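Local coordinates for D7 protein (Anopheles stephensi, PDB 3NHI) that binds and sequesters cysteinyl leukotrienes and thromboxane A2 analogues, helping the female mosquito to feed on blood by blunting the host response, at residues A[17-22]-A[31-36]; A[37-42]-A[118-123]; A[57-62]-A[129-134]. All blocks are in the same frame, centred on the assembly; numbering follows the deposited sequence.

Contact 1 (A[17-22]-A[31-36]). With EAH ((5S,7E,9E,11Z,14Z)-5-hydroxyicosa-7,9,11,14-tetraenoic acid), chain B.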
loop_
_atom_site.group_PDB
_atom_site.type_symbol
_atom_site.label_atom_id
_atom_site.label_comp_id
_atom_site.label_asym_id
_atom_site.label_seq_id
_atom_site.Cartn_x
_atom_site.Cartn_y
_atom_site.Cartn_z
ATOM N N ARG A 17 1.100 3.028 4.792
ATOM C CA ARG A 17 2.363 3.560 4.285
ATOM C C ARG A 17 2.605 4.974 4.807
ATOM O O ARG A 17 3.735 5.328 5.155
ATOM C CB ARG A 17 2.431 3.488 2.755
ATOM C CG ARG A 17 3.660 4.151 2.140
ATOM C CD ARG A 17 4.978 3.595 2.683
ATOM N NE ARG A 17 6.092 4.123 1.899
ATOM C CZ ARG A 17 6.629 3.512 0.846
ATOM N NH1 ARG A 17 6.171 2.331 0.451
ATOM N NH2 ARG A 17 7.625 4.093 0.189
ATOM N N CYS A 18 1.546 5.774 4.883
ATOM C CA CYS A 18 1.694 7.115 5.441
ATOM C C CYS A 18 2.043 7.076 6.923
ATOM O O CYS A 18 2.866 7.875 7.370
ATOM C CB CYS A 18 0.459 7.972 5.169
ATOM S SG CYS A 18 0.256 8.415 3.428
ATOM N N TYR A 19 1.443 6.154 7.686
ATOM C CA TYR A 19 1.863 5.953 9.077
ATOM C C TYR A 19 3.351 5.608 9.133
ATOM O O TYR A 19 4.101 6.185 9.917
ATOM C CB TYR A 19 1.062 4.830 9.748
ATOM C CG TYR A 19 -0.253 5.213 10.400
ATOM C CD1 TYR A 19 -0.405 5.152 11.784
ATOM C CD2 TYR A 19 -1.362 5.570 9.634
ATOM C CE1 TYR A 19 -1.614 5.466 12.393
ATOM C CE2 TYR A 19 -2.581 5.884 10.234
ATOM C CZ TYR A 19 -2.693 5.831 11.611
ATOM O OH TYR A 19 -3.892 6.145 12.195
ATOM N N GLU A 20 3.784 4.664 8.306
ATOM C CA GLU A 20 5.199 4.262 8.304
ATOM C C GLU A 20 6.132 5.431 8.034
ATOM O O GLU A 20 7.204 5.553 8.658
ATOM C CB GLU A 20 5.457 3.157 7.279
ATOM C CG GLU A 20 4.866 1.812 7.648
ATOM C CD GLU A 20 4.987 0.779 6.548
ATOM O OE1 GLU A 20 4.423 -0.315 6.735
ATOM O OE2 GLU A 20 5.625 1.052 5.504
ATOM N N ASP A 21 5.731 6.293 7.110
ATOM C CA ASP A 21 6.621 7.347 6.664
ATOM C C ASP A 21 6.549 8.614 7.512
ATOM O O ASP A 21 7.417 9.483 7.394
ATOM C CB ASP A 21 6.393 7.637 5.188
ATOM C CG ASP A 21 6.907 6.514 4.295
ATOM O OD1 ASP A 21 7.567 5.584 4.807
ATOM O OD2 ASP A 21 6.662 6.581 3.089
ATOM N N HIS A 22 5.537 8.716 8.371
ATOM C CA HIS A 22 5.334 9.956 9.144
ATOM C C HIS A 22 5.252 9.814 10.653
ATOM O O HIS A 22 5.476 10.787 11.362
ATOM C CB HIS A 22 4.148 10.746 8.580
ATOM C CG HIS A 22 4.368 11.159 7.166
ATOM N ND1 HIS A 22 5.118 12.265 6.830
ATOM C CD2 HIS A 22 4.037 10.557 6.001
ATOM C CE1 HIS A 22 5.204 12.348 5.514
ATOM N NE2 HIS A 22 4.562 11.321 4.987
ATOM N N THR A 31 1.355 8.709 20.886
ATOM C CA THR A 31 0.551 9.932 20.954
ATOM C C THR A 31 -0.049 10.316 19.595
ATOM O O THR A 31 -1.258 10.539 19.486
ATOM C CB THR A 31 1.373 11.115 21.516
ATOM O OG1 THR A 31 2.130 10.677 22.653
ATOM C CG2 THR A 31 0.460 12.260 21.932
ATOM N N TYR A 32 0.798 10.388 18.570
ATOM C CA TYR A 32 0.347 10.687 17.212
ATOM C C TYR A 32 -0.570 9.596 16.681
ATOM O O TYR A 32 -1.625 9.891 16.116
ATOM C CB TYR A 32 1.540 10.897 16.271
ATOM C CG TYR A 32 2.242 12.217 16.490
ATOM C CD1 TYR A 32 1.899 13.345 15.747
ATOM C CD2 TYR A 32 3.238 12.341 17.452
ATOM C CE1 TYR A 32 2.542 14.560 15.952
ATOM C CE2 TYR A 32 3.879 13.547 17.672
ATOM C CZ TYR A 32 3.531 14.650 16.920
ATOM O OH TYR A 32 4.182 15.838 17.159
ATOM N N MET A 33 -0.186 8.337 16.880
ATOM C CA MET A 33 -1.008 7.231 16.403
ATOM C C MET A 33 -2.414 7.242 17.018
ATOM O O MET A 33 -3.389 7.003 16.312
ATOM C CB MET A 33 -0.320 5.875 16.593
ATOM C CG MET A 33 -1.035 4.746 15.859
ATOM S SD MET A 33 -0.010 3.330 15.454
ATOM C CE MET A 33 0.479 2.792 17.089
ATOM N N THR A 34 -2.517 7.547 18.310
ATOM C CA THR A 34 -3.817 7.616 18.996
ATOM C C THR A 34 -4.740 8.667 18.373
ATOM O O THR A 34 -5.928 8.408 18.142
ATOM C CB THR A 34 -3.651 7.895 20.512
ATOM O OG1 THR A 34 -2.795 6.903 21.089
ATOM C CG2 THR A 34 -4.998 7.874 21.234
ATOM N N LEU A 35 -4.192 9.847 18.103
ATOM C CA LEU A 35 -4.959 10.919 17.479
ATOM C C LEU A 35 -5.328 10.574 16.038
ATOM O O LEU A 35 -6.481 10.728 15.634
ATOM C CB LEU A 35 -4.193 12.249 17.558
ATOM C CG LEU A 35 -4.215 12.938 18.932
ATOM C CD1 LEU A 35 -3.084 13.948 19.058
ATOM C CD2 LEU A 35 -5.562 13.606 19.201
ATOM N N TRP A 36 -4.353 10.092 15.272
ATOM C CA TRP A 36 -4.595 9.785 13.865
ATOM C C TRP A 36 -5.537 8.592 13.687
ATOM O O TRP A 36 -6.350 8.590 12.766
ATOM C CB TRP A 36 -3.284 9.555 13.100
ATOM C CG TRP A 36 -2.327 10.717 13.113
ATOM C CD1 TRP A 36 -2.570 11.996 13.543
ATOM C CD2 TRP A 36 -0.972 10.700 12.648
ATOM N NE1 TRP A 36 -1.441 12.769 13.387
ATOM C CE2 TRP A 36 -0.447 11.998 12.842
ATOM C CE3 TRP A 36 -0.146 9.707 12.099
ATOM C CZ2 TRP A 36 0.864 12.334 12.496
ATOM C CZ3 TRP A 36 1.163 10.041 11.756
ATOM C CH2 TRP A 36 1.654 11.343 11.960
HETATM O O1 EAH B . -9.634 -2.186 7.928
HETATM C C1 EAH B . -9.253 -1.087 8.407
HETATM O O2 EAH B . -8.404 -1.008 9.328
HETATM C C2 EAH B . -9.843 0.189 7.839
HETATM C C3 EAH B . -9.553 1.385 8.748
HETATM C C4 EAH B . -8.288 2.124 8.315
HETATM C C5 EAH B . -8.004 3.278 9.253
HETATM O O3 EAH B . -8.904 4.240 9.041
HETATM C C6 EAH B . -6.598 3.821 9.011
HETATM C C7 EAH B . -6.340 5.078 9.826
HETATM C C8 EAH B . -6.310 6.292 8.921
HETATM C C9 EAH B . -6.286 7.506 9.728
HETATM C C10 EAH B . -6.437 8.586 8.964
HETATM C C11 EAH B . -6.412 9.770 9.820
HETATM C C12 EAH B . -6.621 11.011 9.373
HETATM C C13 EAH B . -6.889 11.344 7.924
HETATM C C14 EAH B . -5.573 11.717 7.279
HETATM C C15 EAH B . -5.411 12.735 6.430
HETATM C C16 EAH B . -6.534 13.642 5.989
HETATM C C17 EAH B . -7.006 13.204 4.611
HETATM C C18 EAH B . -8.202 12.269 4.723
HETATM C C19 EAH B . -8.936 12.185 3.395
HETATM C C20 EAH B . -10.067 11.185 3.471
#
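Tyr-19 and Trp-36 both carry CG anti to their own carbonyl carbon (chi1 -87° and -59°), and these torsions bring the phenol and the indole together between helices 8-22 and 28-37 of the all-helical, odorant-binding-protein-like fold. The evidence for a T-shaped (edge-to-face) pair is direct: the ring planes stand at 84°, and the centroid of the Tyr-19 ring lies 5.9 Å from that of the six-membered ring of Trp-36, whose edge points at the Tyr-19 face. The short helix segments run roughly antiparallel and their axes come no closer than 11.7 Å, a gap that the long side chains bridge. Met-33 crosses the tyrosine at about a right angle. Its CG meets Tyr-19 CE1 at 3.6 Å, in the plane of the ring, while SD makes an oblique Met-aromatic contact 5.2 Å from the ring centroid. On its way past Trp-36 CB the phenol ends at OH, which is hydrogen-bonded to Asn-37 OD1. At the far rim of the indole, Trp-36 CH2 reaches His-22 O at 3.9 Å. Tyr-51 of helix 46-58, which like Trp-36 belongs to the thromboxane A2 site, stacks on Trp-36 and meets Tyr-19 edge-to-face. The bound hydroxyeicosatetraenoic acid touches both segments: its C7 lies 3.6 Å from Tyr-19 OH, and its C11 lies 3.2 Å from Trp-36 O.

Contact 2 (A[37-42]-A[118-123]). With EAH ((5S,7E,9E,11Z,14Z)-5-hydroxyicosa-7,9,11,14-tetraenoic acid), chain B.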
loop_
_atom_site.group_PDB
_atom_site.type_symbol
_atom_site.label_atom_id
_atom_site.label_comp_id
_atom_site.label_asym_id
_atom_site.label_seq_id
_atom_site.Cartn_x
_atom_site.Cartn_y
_atom_site.Cartn_z
ATOM N N ASN A 37 -5.418 7.582 14.553
ATOM C CA ASN A 37 -6.329 6.434 14.535
ATOM C C ASN A 37 -7.777 6.879 14.714
ATOM O O ASN A 37 -8.696 6.262 14.168
ATOM C CB ASN A 37 -5.981 5.426 15.638
ATOM C CG ASN A 37 -4.816 4.512 15.279
ATOM O OD1 ASN A 37 -4.270 4.565 14.178
ATOM N ND2 ASN A 37 -4.437 3.656 16.222
ATOM N N ALA A 38 -7.968 7.957 15.473
ATOM C CA ALA A 38 -9.291 8.520 15.713
ATOM C C ALA A 38 -9.682 9.525 14.628
ATOM O O ALA A 38 -10.698 10.210 14.749
ATOM C CB ALA A 38 -9.336 9.174 17.091
ATOM N N TRP A 39 -8.877 9.605 13.567
ATOM C CA TRP A 39 -9.117 10.532 12.451
ATOM C C TRP A 39 -9.163 11.999 12.904
ATOM O O TRP A 39 -9.961 12.805 12.420
ATOM C CB TRP A 39 -10.349 10.111 11.626
ATOM C CG TRP A 39 -10.054 8.960 10.697
ATOM C CD1 TRP A 39 -9.734 7.678 11.050
ATOM C CD2 TRP A 39 -10.052 8.998 9.268
ATOM N NE1 TRP A 39 -9.533 6.912 9.923
ATOM C CE2 TRP A 39 -9.720 7.698 8.813
ATOM C CE3 TRP A 39 -10.296 10.006 8.324
ATOM C CZ2 TRP A 39 -9.630 7.380 7.448
ATOM C CZ3 TRP A 39 -10.207 9.689 6.961
ATOM C CH2 TRP A 39 -9.874 8.386 6.542
ATOM N N ARG A 40 -8.293 12.314 13.856
ATOM C CA ARG A 40 -8.106 13.684 14.297
ATOM C C ARG A 40 -6.814 14.201 13.689
ATOM O O ARG A 40 -5.755 13.593 13.858
ATOM C CB ARG A 40 -8.062 13.753 15.822
ATOM C CG ARG A 40 -9.406 13.436 16.467
ATOM C CD ARG A 40 -9.297 13.326 17.976
ATOM N NE ARG A 40 -9.028 14.623 18.593
ATOM C CZ ARG A 40 -8.875 14.822 19.899
ATOM N NH1 ARG A 40 -8.957 13.805 20.753
ATOM N NH2 ARG A 40 -8.633 16.046 20.351
ATOM N N LEU A 41 -6.910 15.309 12.960
ATOM C CA LEU A 41 -5.731 15.917 12.338
ATOM C C LEU A 41 -5.008 16.817 13.337
ATOM O O LEU A 41 -4.937 18.040 13.184
ATOM C CB LEU A 41 -6.098 16.645 11.041
ATOM C CG LEU A 41 -6.461 15.764 9.843
ATOM C CD1 LEU A 41 -6.838 16.638 8.655
ATOM C CD2 LEU A 41 -5.302 14.848 9.485
ATOM N N GLU A 42 -4.480 16.165 14.364
ATOM C CA GLU A 42 -3.844 16.802 15.501
ATOM C C GLU A 42 -2.636 15.953 15.903
ATOM O O GLU A 42 -2.598 14.757 15.599
ATOM C CB GLU A 42 -4.819 16.880 16.682
ATOM C CG GLU A 42 -6.090 17.669 16.438
ATOM C CD GLU A 42 -7.148 17.398 17.497
ATOM O OE1 GLU A 42 -6.814 17.404 18.700
ATOM O OE2 GLU A 42 -8.318 17.189 17.124
ATOM N N PRO A 118 -10.591 22.444 7.568
ATOM C CA PRO A 118 -12.035 22.621 7.781
ATOM C C PRO A 118 -12.899 21.653 6.973
ATOM O O PRO A 118 -13.998 21.290 7.402
ATOM C CB PRO A 118 -12.288 24.072 7.343
ATOM C CG PRO A 118 -11.140 24.412 6.456
ATOM C CD PRO A 118 -9.968 23.640 6.970
ATOM N N VAL A 119 -12.407 21.238 5.810
ATOM C CA VAL A 119 -13.113 20.238 5.005
ATOM C C VAL A 119 -13.178 18.915 5.770
ATOM O O VAL A 119 -14.243 18.293 5.879
ATOM C CB VAL A 119 -12.441 20.037 3.626
ATOM C CG1 VAL A 119 -13.235 19.031 2.784
ATOM C CG2 VAL A 119 -12.316 21.375 2.893
ATOM N N HIS A 120 -12.040 18.518 6.335
ATOM C CA HIS A 120 -11.961 17.351 7.205
ATOM C C HIS A 120 -12.906 17.469 8.392
ATOM O O HIS A 120 -13.664 16.535 8.695
ATOM C CB HIS A 120 -10.528 17.163 7.692
ATOM C CG HIS A 120 -10.365 16.023 8.645
ATOM N ND1 HIS A 120 -10.245 14.715 8.227
ATOM C CD2 HIS A 120 -10.309 15.996 9.997
ATOM C CE1 HIS A 120 -10.116 13.932 9.286
ATOM N NE2 HIS A 120 -10.154 14.684 10.371
ATOM N N ASN A 121 -12.884 18.618 9.061
ATOM C CA ASN A 121 -13.716 18.770 10.251
ATOM C C ASN A 121 -15.209 18.678 9.946
ATOM O O ASN A 121 -15.980 18.177 10.763
ATOM C CB ASN A 121 -13.357 20.040 11.027
ATOM C CG ASN A 121 -12.063 19.890 11.812
ATOM O OD1 ASN A 121 -11.770 18.829 12.367
ATOM N ND2 ASN A 121 -11.282 20.956 11.862
ATOM N N ARG A 122 -15.596 19.134 8.755
ATOM C CA ARG A 122 -16.987 19.064 8.310
ATOM C C ARG A 122 -17.392 17.671 7.814
ATOM O O ARG A 122 -18.507 17.205 8.100
ATOM C CB ARG A 122 -17.245 20.112 7.225
ATOM C CG ARG A 122 -18.706 20.179 6.803
ATOM C CD ARG A 122 -19.015 21.427 5.996
ATOM N NE ARG A 122 -20.367 21.327 5.452
ATOM C CZ ARG A 122 -20.787 21.886 4.320
ATOM N NH1 ARG A 122 -19.969 22.624 3.590
ATOM N NH2 ARG A 122 -22.041 21.681 3.921
ATOM N N PHE A 123 -16.496 17.008 7.080
ATOM C CA PHE A 123 -16.861 15.796 6.346
ATOM C C PHE A 123 -16.107 14.551 6.765
ATOM O O PHE A 123 -16.090 13.572 6.020
ATOM C CB PHE A 123 -16.663 16.016 4.836
ATOM C CG PHE A 123 -17.565 17.068 4.265
ATOM C CD1 PHE A 123 -18.920 16.818 4.081
ATOM C CD2 PHE A 123 -17.058 18.324 3.930
ATOM C CE1 PHE A 123 -19.757 17.811 3.563
ATOM C CE2 PHE A 123 -17.888 19.311 3.400
ATOM C CZ PHE A 123 -19.233 19.056 3.219
HETATM O O1 EAH B . -9.634 -2.186 7.928
HETATM C C1 EAH B . -9.253 -1.087 8.407
HETATM O O2 EAH B . -8.404 -1.008 9.328
HETATM C C2 EAH B . -9.843 0.189 7.839
HETATM C C3 EAH B . -9.553 1.385 8.748
HETATM C C4 EAH B . -8.288 2.124 8.315
HETATM C C5 EAH B . -8.004 3.278 9.253
HETATM O O3 EAH B . -8.904 4.240 9.041
HETATM C C6 EAH B . -6.598 3.821 9.011
HETATM C C7 EAH B . -6.340 5.078 9.826
HETATM C C8 EAH B . -6.310 6.292 8.921
HETATM C C9 EAH B . -6.286 7.506 9.728
HETATM C C10 EAH B . -6.437 8.586 8.964
HETATM C C11 EAH B . -6.412 9.770 9.820
HETATM C C12 EAH B . -6.621 11.011 9.373
HETATM C C13 EAH B . -6.889 11.344 7.924
HETATM C C14 EAH B . -5.573 11.717 7.279
HETATM C C15 EAH B . -5.411 12.735 6.430
HETATM C C16 EAH B . -6.534 13.642 5.989
HETATM C C17 EAH B . -7.006 13.204 4.611
HETATM C C18 EAH B . -8.202 12.269 4.723
HETATM C C19 EAH B . -8.936 12.185 3.395
HETATM C C20 EAH B . -10.067 11.185 3.471
HETATM O O HOH W 1 -9.535 16.843 13.178
#
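A Schellman motif ends helix 28-37, and its C-prime residue, Trp-39, with positive phi, turns its carbonyl toward His-120 and its indole into the leukotriene C4 site. His-120 NE2 donates to Trp-39 O at 2.8 Å with an N-H...O angle of 145°. The acceptor lies in the imidazole plane, whereas the nitrogen sits above the carbonyl plane, 39° out of it. Because a carbonyl oxygen can only accept, NE2 must carry a hydrogen here. One face of the imidazole is taken by Leu-41, the centre of an inverse gamma turn: its CD1 stands 3.8 Å from the His-120 ring centroid and 20° off the normal, a CH-pi contact. The other methyl, Leu-41 CD2, touches the lipid at C15 (3.7 Å), so the two branches of one leucine serve protein and ligand separately. A water adds a second polar link, accepting from Leu-41 N and donating to Asn-121 OD1. On the pocket side the lipid chain runs over the Trp-39 indole, with C10 of the lipid 3.4 Å above the ring plane over its centre. At the indole edge Trp-39 NE1 donates to O3, the lipid hydroxyl, at 2.9 Å. Arg-128 adds a cation-pi contact to the indole. The contact thus fastens the loop between helices 28-37 and 46-58 to helix 109-130, where Trp-39 also packs on Val-124 and Ser-127 and Leu-41 on Leu-117.

Contact 3 (A[57-62]-A[129-134]). With EAH ((5S,7E,9E,11Z,14Z)-5-hydroxyicosa-7,9,11,14-tetraenoic acid), chain B.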
loop_
_atom_site.group_PDB
_atom_site.type_symbol
_atom_site.label_atom_id
_atom_site.label_comp_id
_atom_site.label_asym_id
_atom_site.label_seq_id
_atom_site.Cartn_x
_atom_site.Cartn_y
_atom_site.Cartn_z
ATOM N N THR A 57 -2.500 12.800 -0.870
ATOM C CA THR A 57 -1.834 12.398 -2.103
ATOM C C THR A 57 -2.134 10.938 -2.437
ATOM O O THR A 57 -2.473 10.621 -3.566
ATOM C CB THR A 57 -0.321 12.631 -1.984
ATOM O OG1 THR A 57 -0.100 14.026 -1.750
ATOM C CG2 THR A 57 0.423 12.195 -3.264
ATOM N N GLY A 58 -2.020 10.064 -1.443
ATOM C CA GLY A 58 -2.241 8.632 -1.664
ATOM C C GLY A 58 -3.671 8.308 -2.080
ATOM O O GLY A 58 -3.891 7.460 -2.944
ATOM N N LEU A 59 -4.642 8.980 -1.458
ATOM C CA LEU A 59 -6.040 8.782 -1.847
ATOM C C LEU A 59 -6.384 9.526 -3.133
ATOM O O LEU A 59 -7.501 9.401 -3.650
ATOM C CB LEU A 59 -6.988 9.196 -0.718
ATOM C CG LEU A 59 -6.854 8.431 0.603
ATOM C CD1 LEU A 59 -7.864 8.988 1.590
ATOM C CD2 LEU A 59 -7.068 6.924 0.435
ATOM N N GLN A 60 -5.426 10.317 -3.623
ATOM C CA GLN A 60 -5.523 11.013 -4.918
ATOM C C GLN A 60 -6.573 12.132 -4.899
ATOM O O GLN A 60 -7.070 12.577 -5.939
ATOM C CB GLN A 60 -5.673 9.995 -6.066
ATOM C CG GLN A 60 -4.463 9.040 -6.107
ATOM C CD GLN A 60 -4.661 7.803 -6.963
ATOM O OE1 GLN A 60 -5.553 7.743 -7.789
ATOM N NE2 GLN A 60 -3.825 6.790 -6.742
ATOM N N ILE A 61 -6.883 12.589 -3.689
ATOM C CA ILE A 61 -7.685 13.788 -3.477
ATOM C C ILE A 61 -6.881 15.037 -3.874
ATOM O O ILE A 61 -7.436 16.009 -4.407
ATOM C CB ILE A 61 -8.151 13.854 -1.995
ATOM C CG1 ILE A 61 -9.050 12.660 -1.666
ATOM C CG2 ILE A 61 -8.884 15.161 -1.683
ATOM C CD1 ILE A 61 -9.343 12.508 -0.186
ATOM N N TYR A 62 -5.580 15.004 -3.602
ATOM C CA TYR A 62 -4.640 16.026 -4.046
ATOM C C TYR A 62 -3.742 15.446 -5.133
ATOM O O TYR A 62 -3.182 14.356 -4.968
ATOM C CB TYR A 62 -3.774 16.485 -2.869
ATOM C CG TYR A 62 -2.630 17.388 -3.272
ATOM C CD1 TYR A 62 -2.870 18.704 -3.661
ATOM C CD2 TYR A 62 -1.312 16.927 -3.252
ATOM C CE1 TYR A 62 -1.816 19.539 -4.037
ATOM C CE2 TYR A 62 -0.257 17.755 -3.614
ATOM C CZ TYR A 62 -0.519 19.054 -4.007
ATOM O OH TYR A 62 0.541 19.856 -4.369
ATOM N N GLN A 129 -16.409 6.896 5.123
ATOM C CA GLN A 129 -17.264 6.002 4.341
ATOM C C GLN A 129 -16.745 5.879 2.912
ATOM O O GLN A 129 -16.565 4.767 2.410
ATOM C CB GLN A 129 -18.716 6.481 4.341
ATOM C CG GLN A 129 -19.408 6.337 5.700
ATOM C CD GLN A 129 -19.416 4.896 6.199
ATOM O OE1 GLN A 129 -19.891 4.000 5.507
ATOM N NE2 GLN A 129 -18.893 4.673 7.399
ATOM N N LEU A 130 -16.454 7.012 2.271
ATOM C CA LEU A 130 -16.054 6.990 0.861
ATOM C C LEU A 130 -14.724 6.294 0.636
ATOM O O LEU A 130 -14.564 5.555 -0.337
ATOM C CB LEU A 130 -15.989 8.402 0.267
ATOM C CG LEU A 130 -17.295 9.184 0.297
ATOM C CD1 LEU A 130 -17.119 10.467 -0.494
ATOM C CD2 LEU A 130 -18.464 8.362 -0.243
ATOM N N TYR A 131 -13.766 6.541 1.530
ATOM C CA TYR A 131 -12.399 6.055 1.359
ATOM C C TYR A 131 -12.028 4.906 2.299
ATOM O O TYR A 131 -10.849 4.693 2.609
ATOM C CB TYR A 131 -11.394 7.217 1.461
ATOM C CG TYR A 131 -11.498 8.193 0.303
ATOM C CD1 TYR A 131 -10.819 7.962 -0.899
ATOM C CD2 TYR A 131 -12.295 9.343 0.395
ATOM C CE1 TYR A 131 -10.927 8.855 -1.978
ATOM C CE2 TYR A 131 -12.402 10.233 -0.674
ATOM C CZ TYR A 131 -11.720 9.992 -1.851
ATOM O OH TYR A 131 -11.840 10.870 -2.901
ATOM N N HIS A 132 -13.036 4.157 2.738
ATOM C CA HIS A 132 -12.812 2.873 3.426
ATOM C C HIS A 132 -11.950 3.044 4.670
ATOM O O HIS A 132 -11.004 2.285 4.918
ATOM C CB HIS A 132 -12.235 1.840 2.443
ATOM C CG HIS A 132 -12.876 1.902 1.090
ATOM N ND1 HIS A 132 -14.238 1.788 0.907
ATOM C CD2 HIS A 132 -12.343 2.089 -0.140
ATOM C CE1 HIS A 132 -14.518 1.906 -0.380
ATOM N NE2 HIS A 132 -13.384 2.072 -1.038
ATOM N N GLY A 133 -12.301 4.066 5.442
ATOM C CA GLY A 133 -11.564 4.446 6.639
ATOM C C GLY A 133 -12.197 4.028 7.958
ATOM O O GLY A 133 -11.847 4.575 9.007
ATOM N N THR A 134 -13.117 3.065 7.916
ATOM C CA THR A 134 -13.616 2.412 9.133
ATOM C C THR A 134 -13.434 0.912 8.983
ATOM O O THR A 134 -13.542 0.379 7.879
ATOM C CB THR A 134 -15.114 2.705 9.402
ATOM O OG1 THR A 134 -15.932 2.043 8.425
ATOM C CG2 THR A 134 -15.393 4.221 9.398
HETATM O O1 EAH B . -9.634 -2.186 7.928
HETATM C C1 EAH B . -9.253 -1.087 8.407
HETATM O O2 EAH B . -8.404 -1.008 9.328
HETATM C C2 EAH B . -9.843 0.189 7.839
HETATM C C3 EAH B . -9.553 1.385 8.748
HETATM C C4 EAH B . -8.288 2.124 8.315
HETATM C C5 EAH B . -8.004 3.278 9.253
HETATM O O3 EAH B . -8.904 4.240 9.041
HETATM C C6 EAH B . -6.598 3.821 9.011
HETATM C C7 EAH B . -6.340 5.078 9.826
HETATM C C8 EAH B . -6.310 6.292 8.921
HETATM C C9 EAH B . -6.286 7.506 9.728
HETATM C C10 EAH B . -6.437 8.586 8.964
HETATM C C11 EAH B . -6.412 9.770 9.820
HETATM C C12 EAH B . -6.621 11.011 9.373
HETATM C C13 EAH B . -6.889 11.344 7.924
HETATM C C14 EAH B . -5.573 11.717 7.279
HETATM C C15 EAH B . -5.411 12.735 6.430
HETATM C C16 EAH B . -6.534 13.642 5.989
HETATM C C17 EAH B . -7.006 13.204 4.611
HETATM C C18 EAH B . -8.202 12.269 4.723
HETATM C C19 EAH B . -8.936 12.185 3.395
HETATM C C20 EAH B . -10.067 11.185 3.471
HETATM O O HOH W 2 -9.810 10.719 -4.698
#
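Tyr-131 reaches from the end of helix 109-130 toward the turn that follows helix 46-58, and each part of its side chain meets something different. CB lies 4.0 Å from Leu-59 CD1, and CG, set anti to the carbonyl carbon of Tyr-131 (chi1 -68°), approaches the same methyl at 3.9 Å. Farther out along this branch, CD1 meets CB and both methyls of Leu-59, and CE1 comes near Leu-59 CB and O. Along the other branch CE2 is approached by Ile-61 CD1, which sits over one ring face, 4.1 Å from the ring centroid and 25° off its normal; this CH-pi methyl is offset toward the rim. CZ touches both CG1 and CD1 of Ile-61. At the tip, Tyr-131 OH packs 3.5 Å from Ile-61 CG1 and is joined to a water at 2.7 Å. That water donates to Leu-59 O, so a polar bridge accompanies the apolar contact and ties the phenol to the turn.

The turn itself is a Schellman motif: Gln-60 has positive phi, and its N bonds back to Thr-57 O. On either side of Gln-60 in sequence, Leu-59 and Ile-61 both direct their CB atoms toward 129-134. Their terminal methyls also meet the lipid tail, Leu-59 CD1 lying 3.6 Å from lipid C20. At the other end of 129-134, Gly-133 O accepts a hydrogen bond of 3.0 Å from the lipid hydroxyl O3 and another from Arg-128 NE. Apolar residues around the tail and a backbone carbonyl for the hydroxyl are what the geometry provides here, in keeping with the eicosanoid-binding pocket of this D7 protein, where Gly-133 is part of the leukotriene C4 site.

From the N terminus, contact 1 closes the short connection between helices 8-22 and 28-37, and it is complete before either of the others opens. Contact 2 then starts at the C-terminal end of helix 28-37 and spans 75 residues to helix 109-130. Contact 3 opens within that span, at the end of helix 46-58, and closes beyond it at 129-134, so contacts 2 and 3 cross. Both use helix 109-130, one along its length and one at its end. Contacts 1 and 2 meet directly through Tyr-19 and Asn-37, whereas contacts 1 and 3 remain about 6 Å apart at their nearest atoms. All three touch the same lipid, tying four helices around one pocket.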